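Local coordinates for protein CRISPR-associated endonuclease/helicase Cas3 (Thermus thermophilus HB8, PDB 3SK9) that cuts single-stranded DNA with its metal-stimulated N-terminal HD nuclease domain, part of a nuclease-helicase of CRISPR defence, at residues E197-F208 and R256-Y264; M30-L41 and L64-L73. All coordinates share one frame; numbering follows the deposited sequence.

From the N terminus, helix 26-43 comes first. The chain then turns through helix 46-56 and returns along helix 60-71, so that contact 2 closes a short loop of 22 residues between its segments. After four more helices comes helix 196-213, and contact 1 closes a second loop of 47 residues by folding the C-terminal hairpin, strands 253-257 and 260-264, against it. The two loops follow in series and neither encloses the other. They nevertheless meet in space: L205 of contact 1 packs on V40, L41 and V71 of contact 2, and A206 also touches V71. Helix 196-213 thus joins the hairpin to the helical core.

Contact 1: E197-F208 and R256-Y264; sequences EAVLRVMALASF and REFGELFPY
F258, on the hairpin turn, lays its ring over L200, and the side chain can be followed outward from CB, which sits by R201 CG. With chi1 at -40°, CG stands beside the backbone N and on L200 CB, which is 3.6 Å from the ring centroid, almost on the normal, a CH-pi contact. E197 OE2 approaches CD1, CD2 turns the ring edge to A204 CB, CE1 meets L200 CD1 at 3.7 Å, CE2 meets M203 CE at 3.8 Å, and CZ, the tip, lies against L200 CB and CD2. The F258 backbone is held too, in a type I' turn: R201 NH1 donates to F258 O at 2.8 Å, from above the carbonyl plane, while R201 NE pairs with D55. E260 OE2 comes within 2.7 Å of R201 O, so the acid probably carries a proton; its OE1 bonds to Y52. Further on, F262 CD1 rests over one face of the F208 ring, 3.6 Å from F208 CG, the planes 37° apart. A water donates to A204 O and E257 OE1, the latter salt-bridged to R255. The hairpin of strands 253-257 and 260-264 covers one flank of helix 196-213, whose other sides meet helices 46-56 and 129-138.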
loop_
_atom_site.group_PDB
_atom_site.type_symbol
_atom_site.label_atom_id
_atom_site.label_comp_id
_atom_site.label_asym_id
_atom_site.label_seq_id
_atom_site.Cartn_x
_atom_site.Cartn_y
_atom_site.Cartn_z
ATOM N N GLU A 197 17.036 3.702 5.451
ATOM C CA GLU A 197 16.191 3.178 6.522
ATOM C C GLU A 197 14.714 3.638 6.433
ATOM O O GLU A 197 13.826 2.955 6.907
ATOM C CB GLU A 197 16.719 3.591 7.892
ATOM C CG GLU A 197 18.040 2.944 8.249
ATOM C CD GLU A 197 17.913 1.480 8.537
ATOM O OE1 GLU A 197 17.485 1.108 9.672
ATOM O OE2 GLU A 197 18.299 0.714 7.629
ATOM N N ALA A 198 14.468 4.840 5.913
ATOM C CA ALA A 198 13.109 5.319 5.756
ATOM C C ALA A 198 12.384 4.444 4.747
ATOM O O ALA A 198 11.217 4.128 4.911
ATOM C CB ALA A 198 13.124 6.751 5.263
ATOM N N VAL A 199 13.070 4.108 3.678
ATOM C CA VAL A 199 12.440 3.303 2.630
ATOM C C VAL A 199 12.190 1.882 3.110
ATOM O O VAL A 199 11.142 1.307 2.843
ATOM C CB VAL A 199 13.382 3.297 1.398
ATOM C CG1 VAL A 199 12.877 2.360 0.268
ATOM C CG2 VAL A 199 13.535 4.720 0.929
ATOM N N LEU A 200 13.150 1.328 3.830
ATOM C CA LEU A 200 13.021 -0.038 4.362
ATOM C C LEU A 200 11.883 -0.065 5.425
ATOM O O LEU A 200 11.197 -1.088 5.588
ATOM C CB LEU A 200 14.361 -0.477 4.979
ATOM C CG LEU A 200 15.453 -0.723 3.874
ATOM C CD1 LEU A 200 16.902 -0.784 4.486
ATOM C CD2 LEU A 200 15.083 -1.992 3.044
ATOM N N ARG A 201 11.744 1.011 6.196
ATOM C CA ARG A 201 10.637 1.066 7.161
ATOM C C ARG A 201 9.295 0.938 6.418
ATOM O O ARG A 201 8.392 0.232 6.887
ATOM C CB ARG A 201 10.687 2.358 8.019
ATOM C CG ARG A 201 11.491 2.176 9.297
ATOM C CD ARG A 201 11.445 3.442 10.194
ATOM N NE ARG A 201 12.359 4.511 9.786
ATOM C CZ ARG A 201 13.669 4.480 10.025
ATOM N NH1 ARG A 201 14.205 3.433 10.640
ATOM N NH2 ARG A 201 14.437 5.498 9.701
ATOM N N VAL A 202 9.146 1.627 5.286
ATOM C CA VAL A 202 7.900 1.514 4.511
ATOM C C VAL A 202 7.731 0.117 3.908
ATOM O O VAL A 202 6.603 -0.435 3.847
ATOM C CB VAL A 202 7.858 2.593 3.408
ATOM C CG1 VAL A 202 6.757 2.288 2.349
ATOM C CG2 VAL A 202 7.683 4.006 4.055
ATOM N N MET A 203 8.841 -0.446 3.417
ATOM C CA MET A 203 8.825 -1.804 2.884
ATOM C C MET A 203 8.236 -2.811 3.866
ATOM O O MET A 203 7.328 -3.563 3.515
ATOM C CB MET A 203 10.259 -2.222 2.521
ATOM C CG MET A 203 10.369 -3.562 1.794
ATOM S SD MET A 203 10.304 -4.993 2.902
ATOM C CE MET A 203 11.797 -4.718 3.861
ATOM N N ALA A 204 8.804 -2.839 5.083
ATOM C CA ALA A 204 8.377 -3.821 6.092
ATOM C C ALA A 204 6.915 -3.540 6.491
ATOM O O ALA A 204 6.119 -4.466 6.718
ATOM C CB ALA A 204 9.316 -3.732 7.319
ATOM N N LEU A 205 6.566 -2.257 6.597
ATOM C CA LEU A 205 5.198 -1.909 7.022
ATOM C C LEU A 205 4.213 -2.395 5.972
ATOM O O LEU A 205 3.162 -2.942 6.312
ATOM C CB LEU A 205 5.060 -0.394 7.201
ATOM C CG LEU A 205 3.663 0.110 7.629
ATOM C CD1 LEU A 205 3.282 -0.436 8.987
ATOM C CD2 LEU A 205 3.679 1.697 7.626
ATOM N N ALA A 206 4.544 -2.194 4.692
ATOM C CA ALA A 206 3.628 -2.590 3.610
ATOM C C ALA A 206 3.480 -4.111 3.547
ATOM O O ALA A 206 2.362 -4.604 3.368
ATOM C CB ALA A 206 4.062 -2.033 2.267
ATOM N N SER A 207 4.582 -4.841 3.753
ATOM C CA SER A 207 4.529 -6.294 3.812
ATOM C C SER A 207 3.547 -6.815 4.909
ATOM O O SER A 207 2.647 -7.664 4.674
ATOM C CB SER A 207 5.920 -6.855 4.038
ATOM O OG SER A 207 5.846 -8.217 4.321
ATOM N N PHE A 208 3.697 -6.281 6.095
ATOM C CA PHE A 208 2.774 -6.623 7.181
ATOM C C PHE A 208 1.332 -6.154 6.923
ATOM O O PHE A 208 0.373 -6.916 7.096
ATOM C CB PHE A 208 3.282 -6.031 8.494
ATOM C CG PHE A 208 2.367 -6.274 9.668
ATOM C CD1 PHE A 208 2.308 -7.534 10.273
ATOM C CD2 PHE A 208 1.591 -5.235 10.196
ATOM C CE1 PHE A 208 1.478 -7.768 11.392
ATOM C CE2 PHE A 208 0.729 -5.468 11.325
ATOM C CZ PHE A 208 0.704 -6.734 11.913
ATOM N N ARG A 256 11.725 -7.404 15.042
ATOM C CA ARG A 256 12.204 -6.023 15.011
ATOM C C ARG A 256 12.837 -5.785 13.651
ATOM O O ARG A 256 13.775 -6.488 13.303
ATOM C CB ARG A 256 13.216 -5.816 16.154
ATOM C CG ARG A 256 14.278 -4.730 15.916
ATOM C CD ARG A 256 13.863 -3.372 16.473
ATOM N NE ARG A 256 13.803 -3.365 17.933
ATOM C CZ ARG A 256 13.496 -2.299 18.678
ATOM N NH1 ARG A 256 13.221 -1.127 18.110
ATOM N NH2 ARG A 256 13.462 -2.407 19.999
ATOM N N GLU A 257 12.380 -4.782 12.898
ATOM C CA GLU A 257 12.912 -4.519 11.544
ATOM C C GLU A 257 13.109 -3.011 11.400
ATOM O O GLU A 257 12.141 -2.259 11.538
ATOM C CB GLU A 257 11.899 -5.003 10.453
ATOM C CG GLU A 257 11.642 -6.526 10.454
ATOM C CD GLU A 257 10.786 -7.015 9.264
ATOM O OE1 GLU A 257 9.636 -7.458 9.500
ATOM O OE2 GLU A 257 11.268 -6.972 8.104
ATOM N N PHE A 258 14.333 -2.550 11.148
ATOM C CA PHE A 258 14.534 -1.123 10.806
ATOM C C PHE A 258 13.882 -0.176 11.807
ATOM O O PHE A 258 13.352 0.897 11.442
ATOM C CB PHE A 258 14.021 -0.834 9.401
ATOM C CG PHE A 258 14.347 -1.944 8.430
ATOM C CD1 PHE A 258 15.670 -2.171 8.051
ATOM C CD2 PHE A 258 13.340 -2.771 7.921
ATOM C CE1 PHE A 258 15.982 -3.209 7.166
ATOM C CE2 PHE A 258 13.628 -3.821 7.053
ATOM C CZ PHE A 258 14.941 -4.044 6.667
ATOM N N GLY A 259 14.019 -0.500 13.082
ATOM C CA GLY A 259 13.508 0.392 14.112
ATOM C C GLY A 259 12.004 0.411 14.333
ATOM O O GLY A 259 11.499 1.333 15.010
ATOM N N GLU A 260 11.285 -0.581 13.805
ATOM C CA GLU A 260 9.840 -0.737 14.079
ATOM C C GLU A 260 9.578 -2.192 14.434
ATOM O O GLU A 260 10.468 -3.068 14.273
ATOM C CB GLU A 260 8.963 -0.290 12.879
ATOM C CG GLU A 260 9.187 -1.114 11.598
ATOM C CD GLU A 260 8.668 -0.431 10.312
ATOM O OE1 GLU A 260 8.103 0.673 10.379
ATOM O OE2 GLU A 260 8.787 -1.010 9.197
ATOM N N LEU A 261 8.391 -2.454 14.962
ATOM C CA LEU A 261 8.089 -3.756 15.556
ATOM C C LEU A 261 6.812 -4.343 14.980
ATOM O O LEU A 261 5.825 -3.611 14.743
ATOM C CB LEU A 261 7.875 -3.603 17.098
ATOM C CG LEU A 261 9.079 -3.049 17.852
ATOM C CD1 LEU A 261 8.727 -2.596 19.321
ATOM C CD2 LEU A 261 10.234 -4.070 17.869
ATOM N N PHE A 262 6.797 -5.666 14.842
ATOM C CA PHE A 262 5.597 -6.388 14.429
ATOM C C PHE A 262 5.483 -7.657 15.266
ATOM O O PHE A 262 6.490 -8.178 15.700
ATOM C CB PHE A 262 5.726 -6.806 12.932
ATOM C CG PHE A 262 5.947 -5.627 11.996
ATOM C CD1 PHE A 262 4.912 -4.777 11.674
ATOM C CD2 PHE A 262 7.201 -5.372 11.464
ATOM C CE1 PHE A 262 5.118 -3.689 10.834
ATOM C CE2 PHE A 262 7.389 -4.276 10.621
ATOM C CZ PHE A 262 6.356 -3.448 10.326
ATOM N N PRO A 263 4.267 -8.177 15.446
ATOM C CA PRO A 263 4.161 -9.531 16.023
ATOM C C PRO A 263 4.819 -10.617 15.128
ATOM O O PRO A 263 4.684 -10.613 13.877
ATOM C CB PRO A 263 2.648 -9.753 16.131
ATOM C CG PRO A 263 2.065 -8.887 15.034
ATOM C CD PRO A 263 2.964 -7.666 14.979
ATOM N N TYR A 264 5.584 -11.499 15.772
ATOM C CA TYR A 264 6.074 -12.723 15.134
ATOM C C TYR A 264 5.031 -13.820 15.353
ATOM O O TYR A 264 4.774 -14.264 16.486
ATOM C CB TYR A 264 7.446 -13.107 15.698
ATOM C CG TYR A 264 7.968 -14.451 15.228
ATOM C CD1 TYR A 264 8.526 -14.602 13.959
ATOM C CD2 TYR A 264 7.870 -15.574 16.044
ATOM C CE1 TYR A 264 8.987 -15.845 13.527
ATOM C CE2 TYR A 264 8.337 -16.814 15.629
ATOM C CZ TYR A 264 8.892 -16.945 14.371
ATOM O OH TYR A 264 9.362 -18.187 13.983
HETATM O O HOH W 1 7.387 -7.086 7.970
#

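Contact 2: M30-L41 and L64-L73; sequences MLDTAAVALAVL and LAWAAALVGL
The flat groups that meet between M30-L41 and L64-L73 are peptides, with no ring among them: A34 CB comes within 3.4 Å of A68 O, and M30 CB and CG each lie 3.2 Å from G72 O. The one ring, W66, belongs to the far side of its helix, with L70 CD1 over one face and W56 meeting it edge-to-face. Small residues set the spacing. A34 and G72 bring their CA atoms to 4.3 Å, and A37 CB sits against A68 and, at 3.7 Å, V71 CG1. T33 puts its methyl CG2, anti to the backbone N, across V71 at about a right angle, while OG1 bonds back to H29 O. Toward L41 and L64, L41 CD1 reaches A67 CB at 3.9 Å, and the L38 side chain crosses that of L64 at about a right angle, CD1 against CB. Where 30-41 starts and 64-73 finishes, beside metal-binding H29 and H74, M30 bends at chi3 (67°) so that CE touches L73 CD2 at 3.5 Å. The helix axes run roughly antiparallel, 7.6 Å apart at closest. No hydrogen bond crosses this buried interface, so its cohesion rests on close apolar fit, with at most a weak CA-H...O contact from A34 CA to A68 O.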
loop_
_atom_site.group_PDB
_atom_site.type_symbol
_atom_site.label_atom_id
_atom_site.label_comp_id
_atom_site.label_asym_id
_atom_site.label_seq_id
_atom_site.Cartn_x
_atom_site.Cartn_y
_atom_site.Cartn_z
ATOM N N MET A 30 -7.102 -1.660 -1.091
ATOM C CA MET A 30 -6.065 -0.611 -0.884
ATOM C C MET A 30 -6.378 0.232 0.352
ATOM O O MET A 30 -5.493 0.568 1.163
ATOM C CB MET A 30 -5.932 0.294 -2.140
ATOM C CG MET A 30 -5.286 -0.380 -3.403
ATOM S SD MET A 30 -5.600 0.648 -4.914
ATOM C CE MET A 30 -4.637 2.102 -4.532
ATOM N N LEU A 31 -7.648 0.558 0.544
ATOM C CA LEU A 31 -8.003 1.370 1.711
ATOM C C LEU A 31 -7.881 0.552 3.009
ATOM O O LEU A 31 -7.478 1.100 4.079
ATOM C CB LEU A 31 -9.400 1.942 1.565
ATOM C CG LEU A 31 -9.588 3.021 0.502
ATOM C CD1 LEU A 31 -11.099 3.305 0.305
ATOM C CD2 LEU A 31 -8.830 4.299 0.867
ATOM N N ASP A 32 -8.192 -0.743 2.932
ATOM C CA ASP A 32 -8.028 -1.618 4.110
ATOM C C ASP A 32 -6.545 -1.670 4.521
ATOM O O ASP A 32 -6.226 -1.686 5.715
ATOM C CB ASP A 32 -8.457 -3.067 3.810
ATOM C CG ASP A 32 -9.985 -3.206 3.634
ATOM O OD1 ASP A 32 -10.691 -2.262 4.025
ATOM O OD2 ASP A 32 -10.419 -4.252 3.119
ATOM N N THR A 33 -5.686 -1.791 3.513
ATOM C CA THR A 33 -4.226 -1.880 3.737
ATOM C C THR A 33 -3.744 -0.590 4.383
ATOM O O THR A 33 -2.963 -0.586 5.326
ATOM C CB THR A 33 -3.471 -2.148 2.386
ATOM O OG1 THR A 33 -3.926 -3.406 1.856
ATOM C CG2 THR A 33 -1.923 -2.216 2.612
ATOM N N ALA A 34 -4.170 0.538 3.845
ATOM C CA ALA A 34 -3.827 1.842 4.462
ATOM C C ALA A 34 -4.352 1.959 5.893
ATOM O O ALA A 34 -3.672 2.532 6.754
ATOM C CB ALA A 34 -4.401 3.014 3.618
ATOM N N ALA A 35 -5.539 1.423 6.152
ATOM C CA ALA A 35 -6.150 1.510 7.479
ATOM C C ALA A 35 -5.334 0.667 8.479
ATOM O O ALA A 35 -5.105 1.098 9.613
ATOM C CB ALA A 35 -7.650 1.047 7.440
ATOM N N VAL A 36 -4.895 -0.521 8.047
ATOM C CA VAL A 36 -4.044 -1.349 8.936
ATOM C C VAL A 36 -2.724 -0.617 9.189
ATOM O O VAL A 36 -2.219 -0.592 10.340
ATOM C CB VAL A 36 -3.742 -2.733 8.323
ATOM C CG1 VAL A 36 -2.710 -3.519 9.172
ATOM C CG2 VAL A 36 -5.070 -3.566 8.165
ATOM N N ALA A 37 -2.129 -0.050 8.126
ATOM C CA ALA A 37 -0.859 0.680 8.285
ATOM C C ALA A 37 -1.010 1.813 9.305
ATOM O O ALA A 37 -0.163 1.988 10.166
ATOM C CB ALA A 37 -0.393 1.261 6.920
ATOM N N LEU A 38 -2.083 2.609 9.176
ATOM C CA LEU A 38 -2.281 3.742 10.072
ATOM C C LEU A 38 -2.480 3.247 11.513
ATOM O O LEU A 38 -1.877 3.777 12.479
ATOM C CB LEU A 38 -3.460 4.591 9.588
ATOM C CG LEU A 38 -3.643 5.911 10.360
ATOM C CD1 LEU A 38 -2.305 6.688 10.429
ATOM C CD2 LEU A 38 -4.734 6.781 9.731
ATOM N N ALA A 39 -3.252 2.174 11.663
ATOM C CA ALA A 39 -3.533 1.649 13.013
ATOM C C ALA A 39 -2.287 1.097 13.680
ATOM O O ALA A 39 -2.024 1.338 14.868
ATOM C CB ALA A 39 -4.645 0.585 12.965
ATOM N N VAL A 40 -1.520 0.325 12.934
ATOM C CA VAL A 40 -0.302 -0.205 13.529
ATOM C C VAL A 40 0.780 0.905 13.782
ATOM O O VAL A 40 1.427 0.840 14.801
ATOM C CB VAL A 40 0.269 -1.518 12.889
ATOM C CG1 VAL A 40 0.853 -1.299 11.558
ATOM C CG2 VAL A 40 1.367 -2.065 13.854
ATOM N N LEU A 41 0.909 1.950 12.939
ATOM C CA LEU A 41 1.833 3.072 13.229
ATOM C C LEU A 41 1.432 3.791 14.530
ATOM O O LEU A 41 2.281 4.221 15.296
ATOM C CB LEU A 41 1.895 4.099 12.075
ATOM C CG LEU A 41 2.632 3.577 10.810
ATOM C CD1 LEU A 41 2.408 4.547 9.620
ATOM C CD2 LEU A 41 4.160 3.336 11.127
ATOM N N LEU A 64 2.626 9.924 9.465
ATOM C CA LEU A 64 1.967 8.615 9.522
ATOM C C LEU A 64 0.880 8.490 8.430
ATOM O O LEU A 64 0.718 7.428 7.820
ATOM C CB LEU A 64 1.386 8.339 10.900
ATOM C CG LEU A 64 2.337 8.495 12.096
ATOM C CD1 LEU A 64 1.585 8.078 13.385
ATOM C CD2 LEU A 64 3.660 7.723 11.959
ATOM N N ALA A 65 0.148 9.570 8.172
ATOM C CA ALA A 65 -0.829 9.561 7.093
ATOM C C ALA A 65 -0.172 9.354 5.725
ATOM O O ALA A 65 -0.714 8.607 4.909
ATOM C CB ALA A 65 -1.668 10.861 7.101
ATOM N N TRP A 66 0.943 10.054 5.465
ATOM C CA TRP A 66 1.763 9.848 4.254
ATOM C C TRP A 66 2.200 8.376 4.090
ATOM O O TRP A 66 2.019 7.735 3.016
ATOM C CB TRP A 66 2.993 10.776 4.304
ATOM C CG TRP A 66 4.146 10.373 3.425
ATOM C CD1 TRP A 66 5.384 9.887 3.835
ATOM C CD2 TRP A 66 4.209 10.457 1.994
ATOM N NE1 TRP A 66 6.174 9.646 2.744
ATOM C CE2 TRP A 66 5.480 9.971 1.601
ATOM C CE3 TRP A 66 3.313 10.880 1.012
ATOM C CZ2 TRP A 66 5.883 9.931 0.255
ATOM C CZ3 TRP A 66 3.713 10.835 -0.332
ATOM C CH2 TRP A 66 4.988 10.340 -0.692
ATOM N N ALA A 67 2.743 7.811 5.162
ATOM C CA ALA A 67 3.235 6.438 5.102
ATOM C C ALA A 67 2.084 5.451 4.912
ATOM O O ALA A 67 2.200 4.475 4.149
ATOM C CB ALA A 67 4.051 6.084 6.387
ATOM N N ALA A 68 0.977 5.679 5.598
ATOM C CA ALA A 68 -0.185 4.793 5.437
ATOM C C ALA A 68 -0.721 4.781 4.006
ATOM O O ALA A 68 -1.116 3.745 3.495
ATOM C CB ALA A 68 -1.349 5.211 6.442
ATOM N N ALA A 69 -0.826 5.954 3.410
ATOM C CA ALA A 69 -1.340 6.082 2.033
ATOM C C ALA A 69 -0.388 5.388 1.040
ATOM O O ALA A 69 -0.829 4.703 0.105
ATOM C CB ALA A 69 -1.438 7.548 1.670
ATOM N N LEU A 70 0.907 5.559 1.249
ATOM C CA LEU A 70 1.877 4.915 0.363
ATOM C C LEU A 70 1.688 3.409 0.430
ATOM O O LEU A 70 1.711 2.703 -0.572
ATOM C CB LEU A 70 3.304 5.231 0.829
ATOM C CG LEU A 70 4.050 6.459 0.353
ATOM C CD1 LEU A 70 5.433 6.484 1.082
ATOM C CD2 LEU A 70 4.191 6.456 -1.197
ATOM N N VAL A 71 1.613 2.897 1.655
ATOM C CA VAL A 71 1.498 1.448 1.873
ATOM C C VAL A 71 0.184 0.929 1.248
ATOM O O VAL A 71 0.090 -0.234 0.787
ATOM C CB VAL A 71 1.530 1.199 3.387
ATOM C CG1 VAL A 71 0.921 -0.124 3.747
ATOM C CG2 VAL A 71 3.039 1.350 3.881
ATOM N N GLY A 72 -0.824 1.776 1.251
ATOM C CA GLY A 72 -2.072 1.385 0.586
ATOM C C GLY A 72 -1.899 1.064 -0.904
ATOM O O GLY A 72 -2.789 0.456 -1.520
ATOM N N LEU A 73 -0.796 1.494 -1.505
ATOM C CA LEU A 73 -0.632 1.319 -2.961
ATOM C C LEU A 73 0.098 0.028 -3.282
ATOM O O LEU A 73 0.395 -0.218 -4.454
ATOM C CB LEU A 73 0.141 2.484 -3.569
ATOM C CG LEU A 73 -0.437 3.871 -3.212
ATOM C CD1 LEU A 73 0.554 4.902 -3.637
ATOM C CD2 LEU A 73 -1.780 4.066 -3.874
#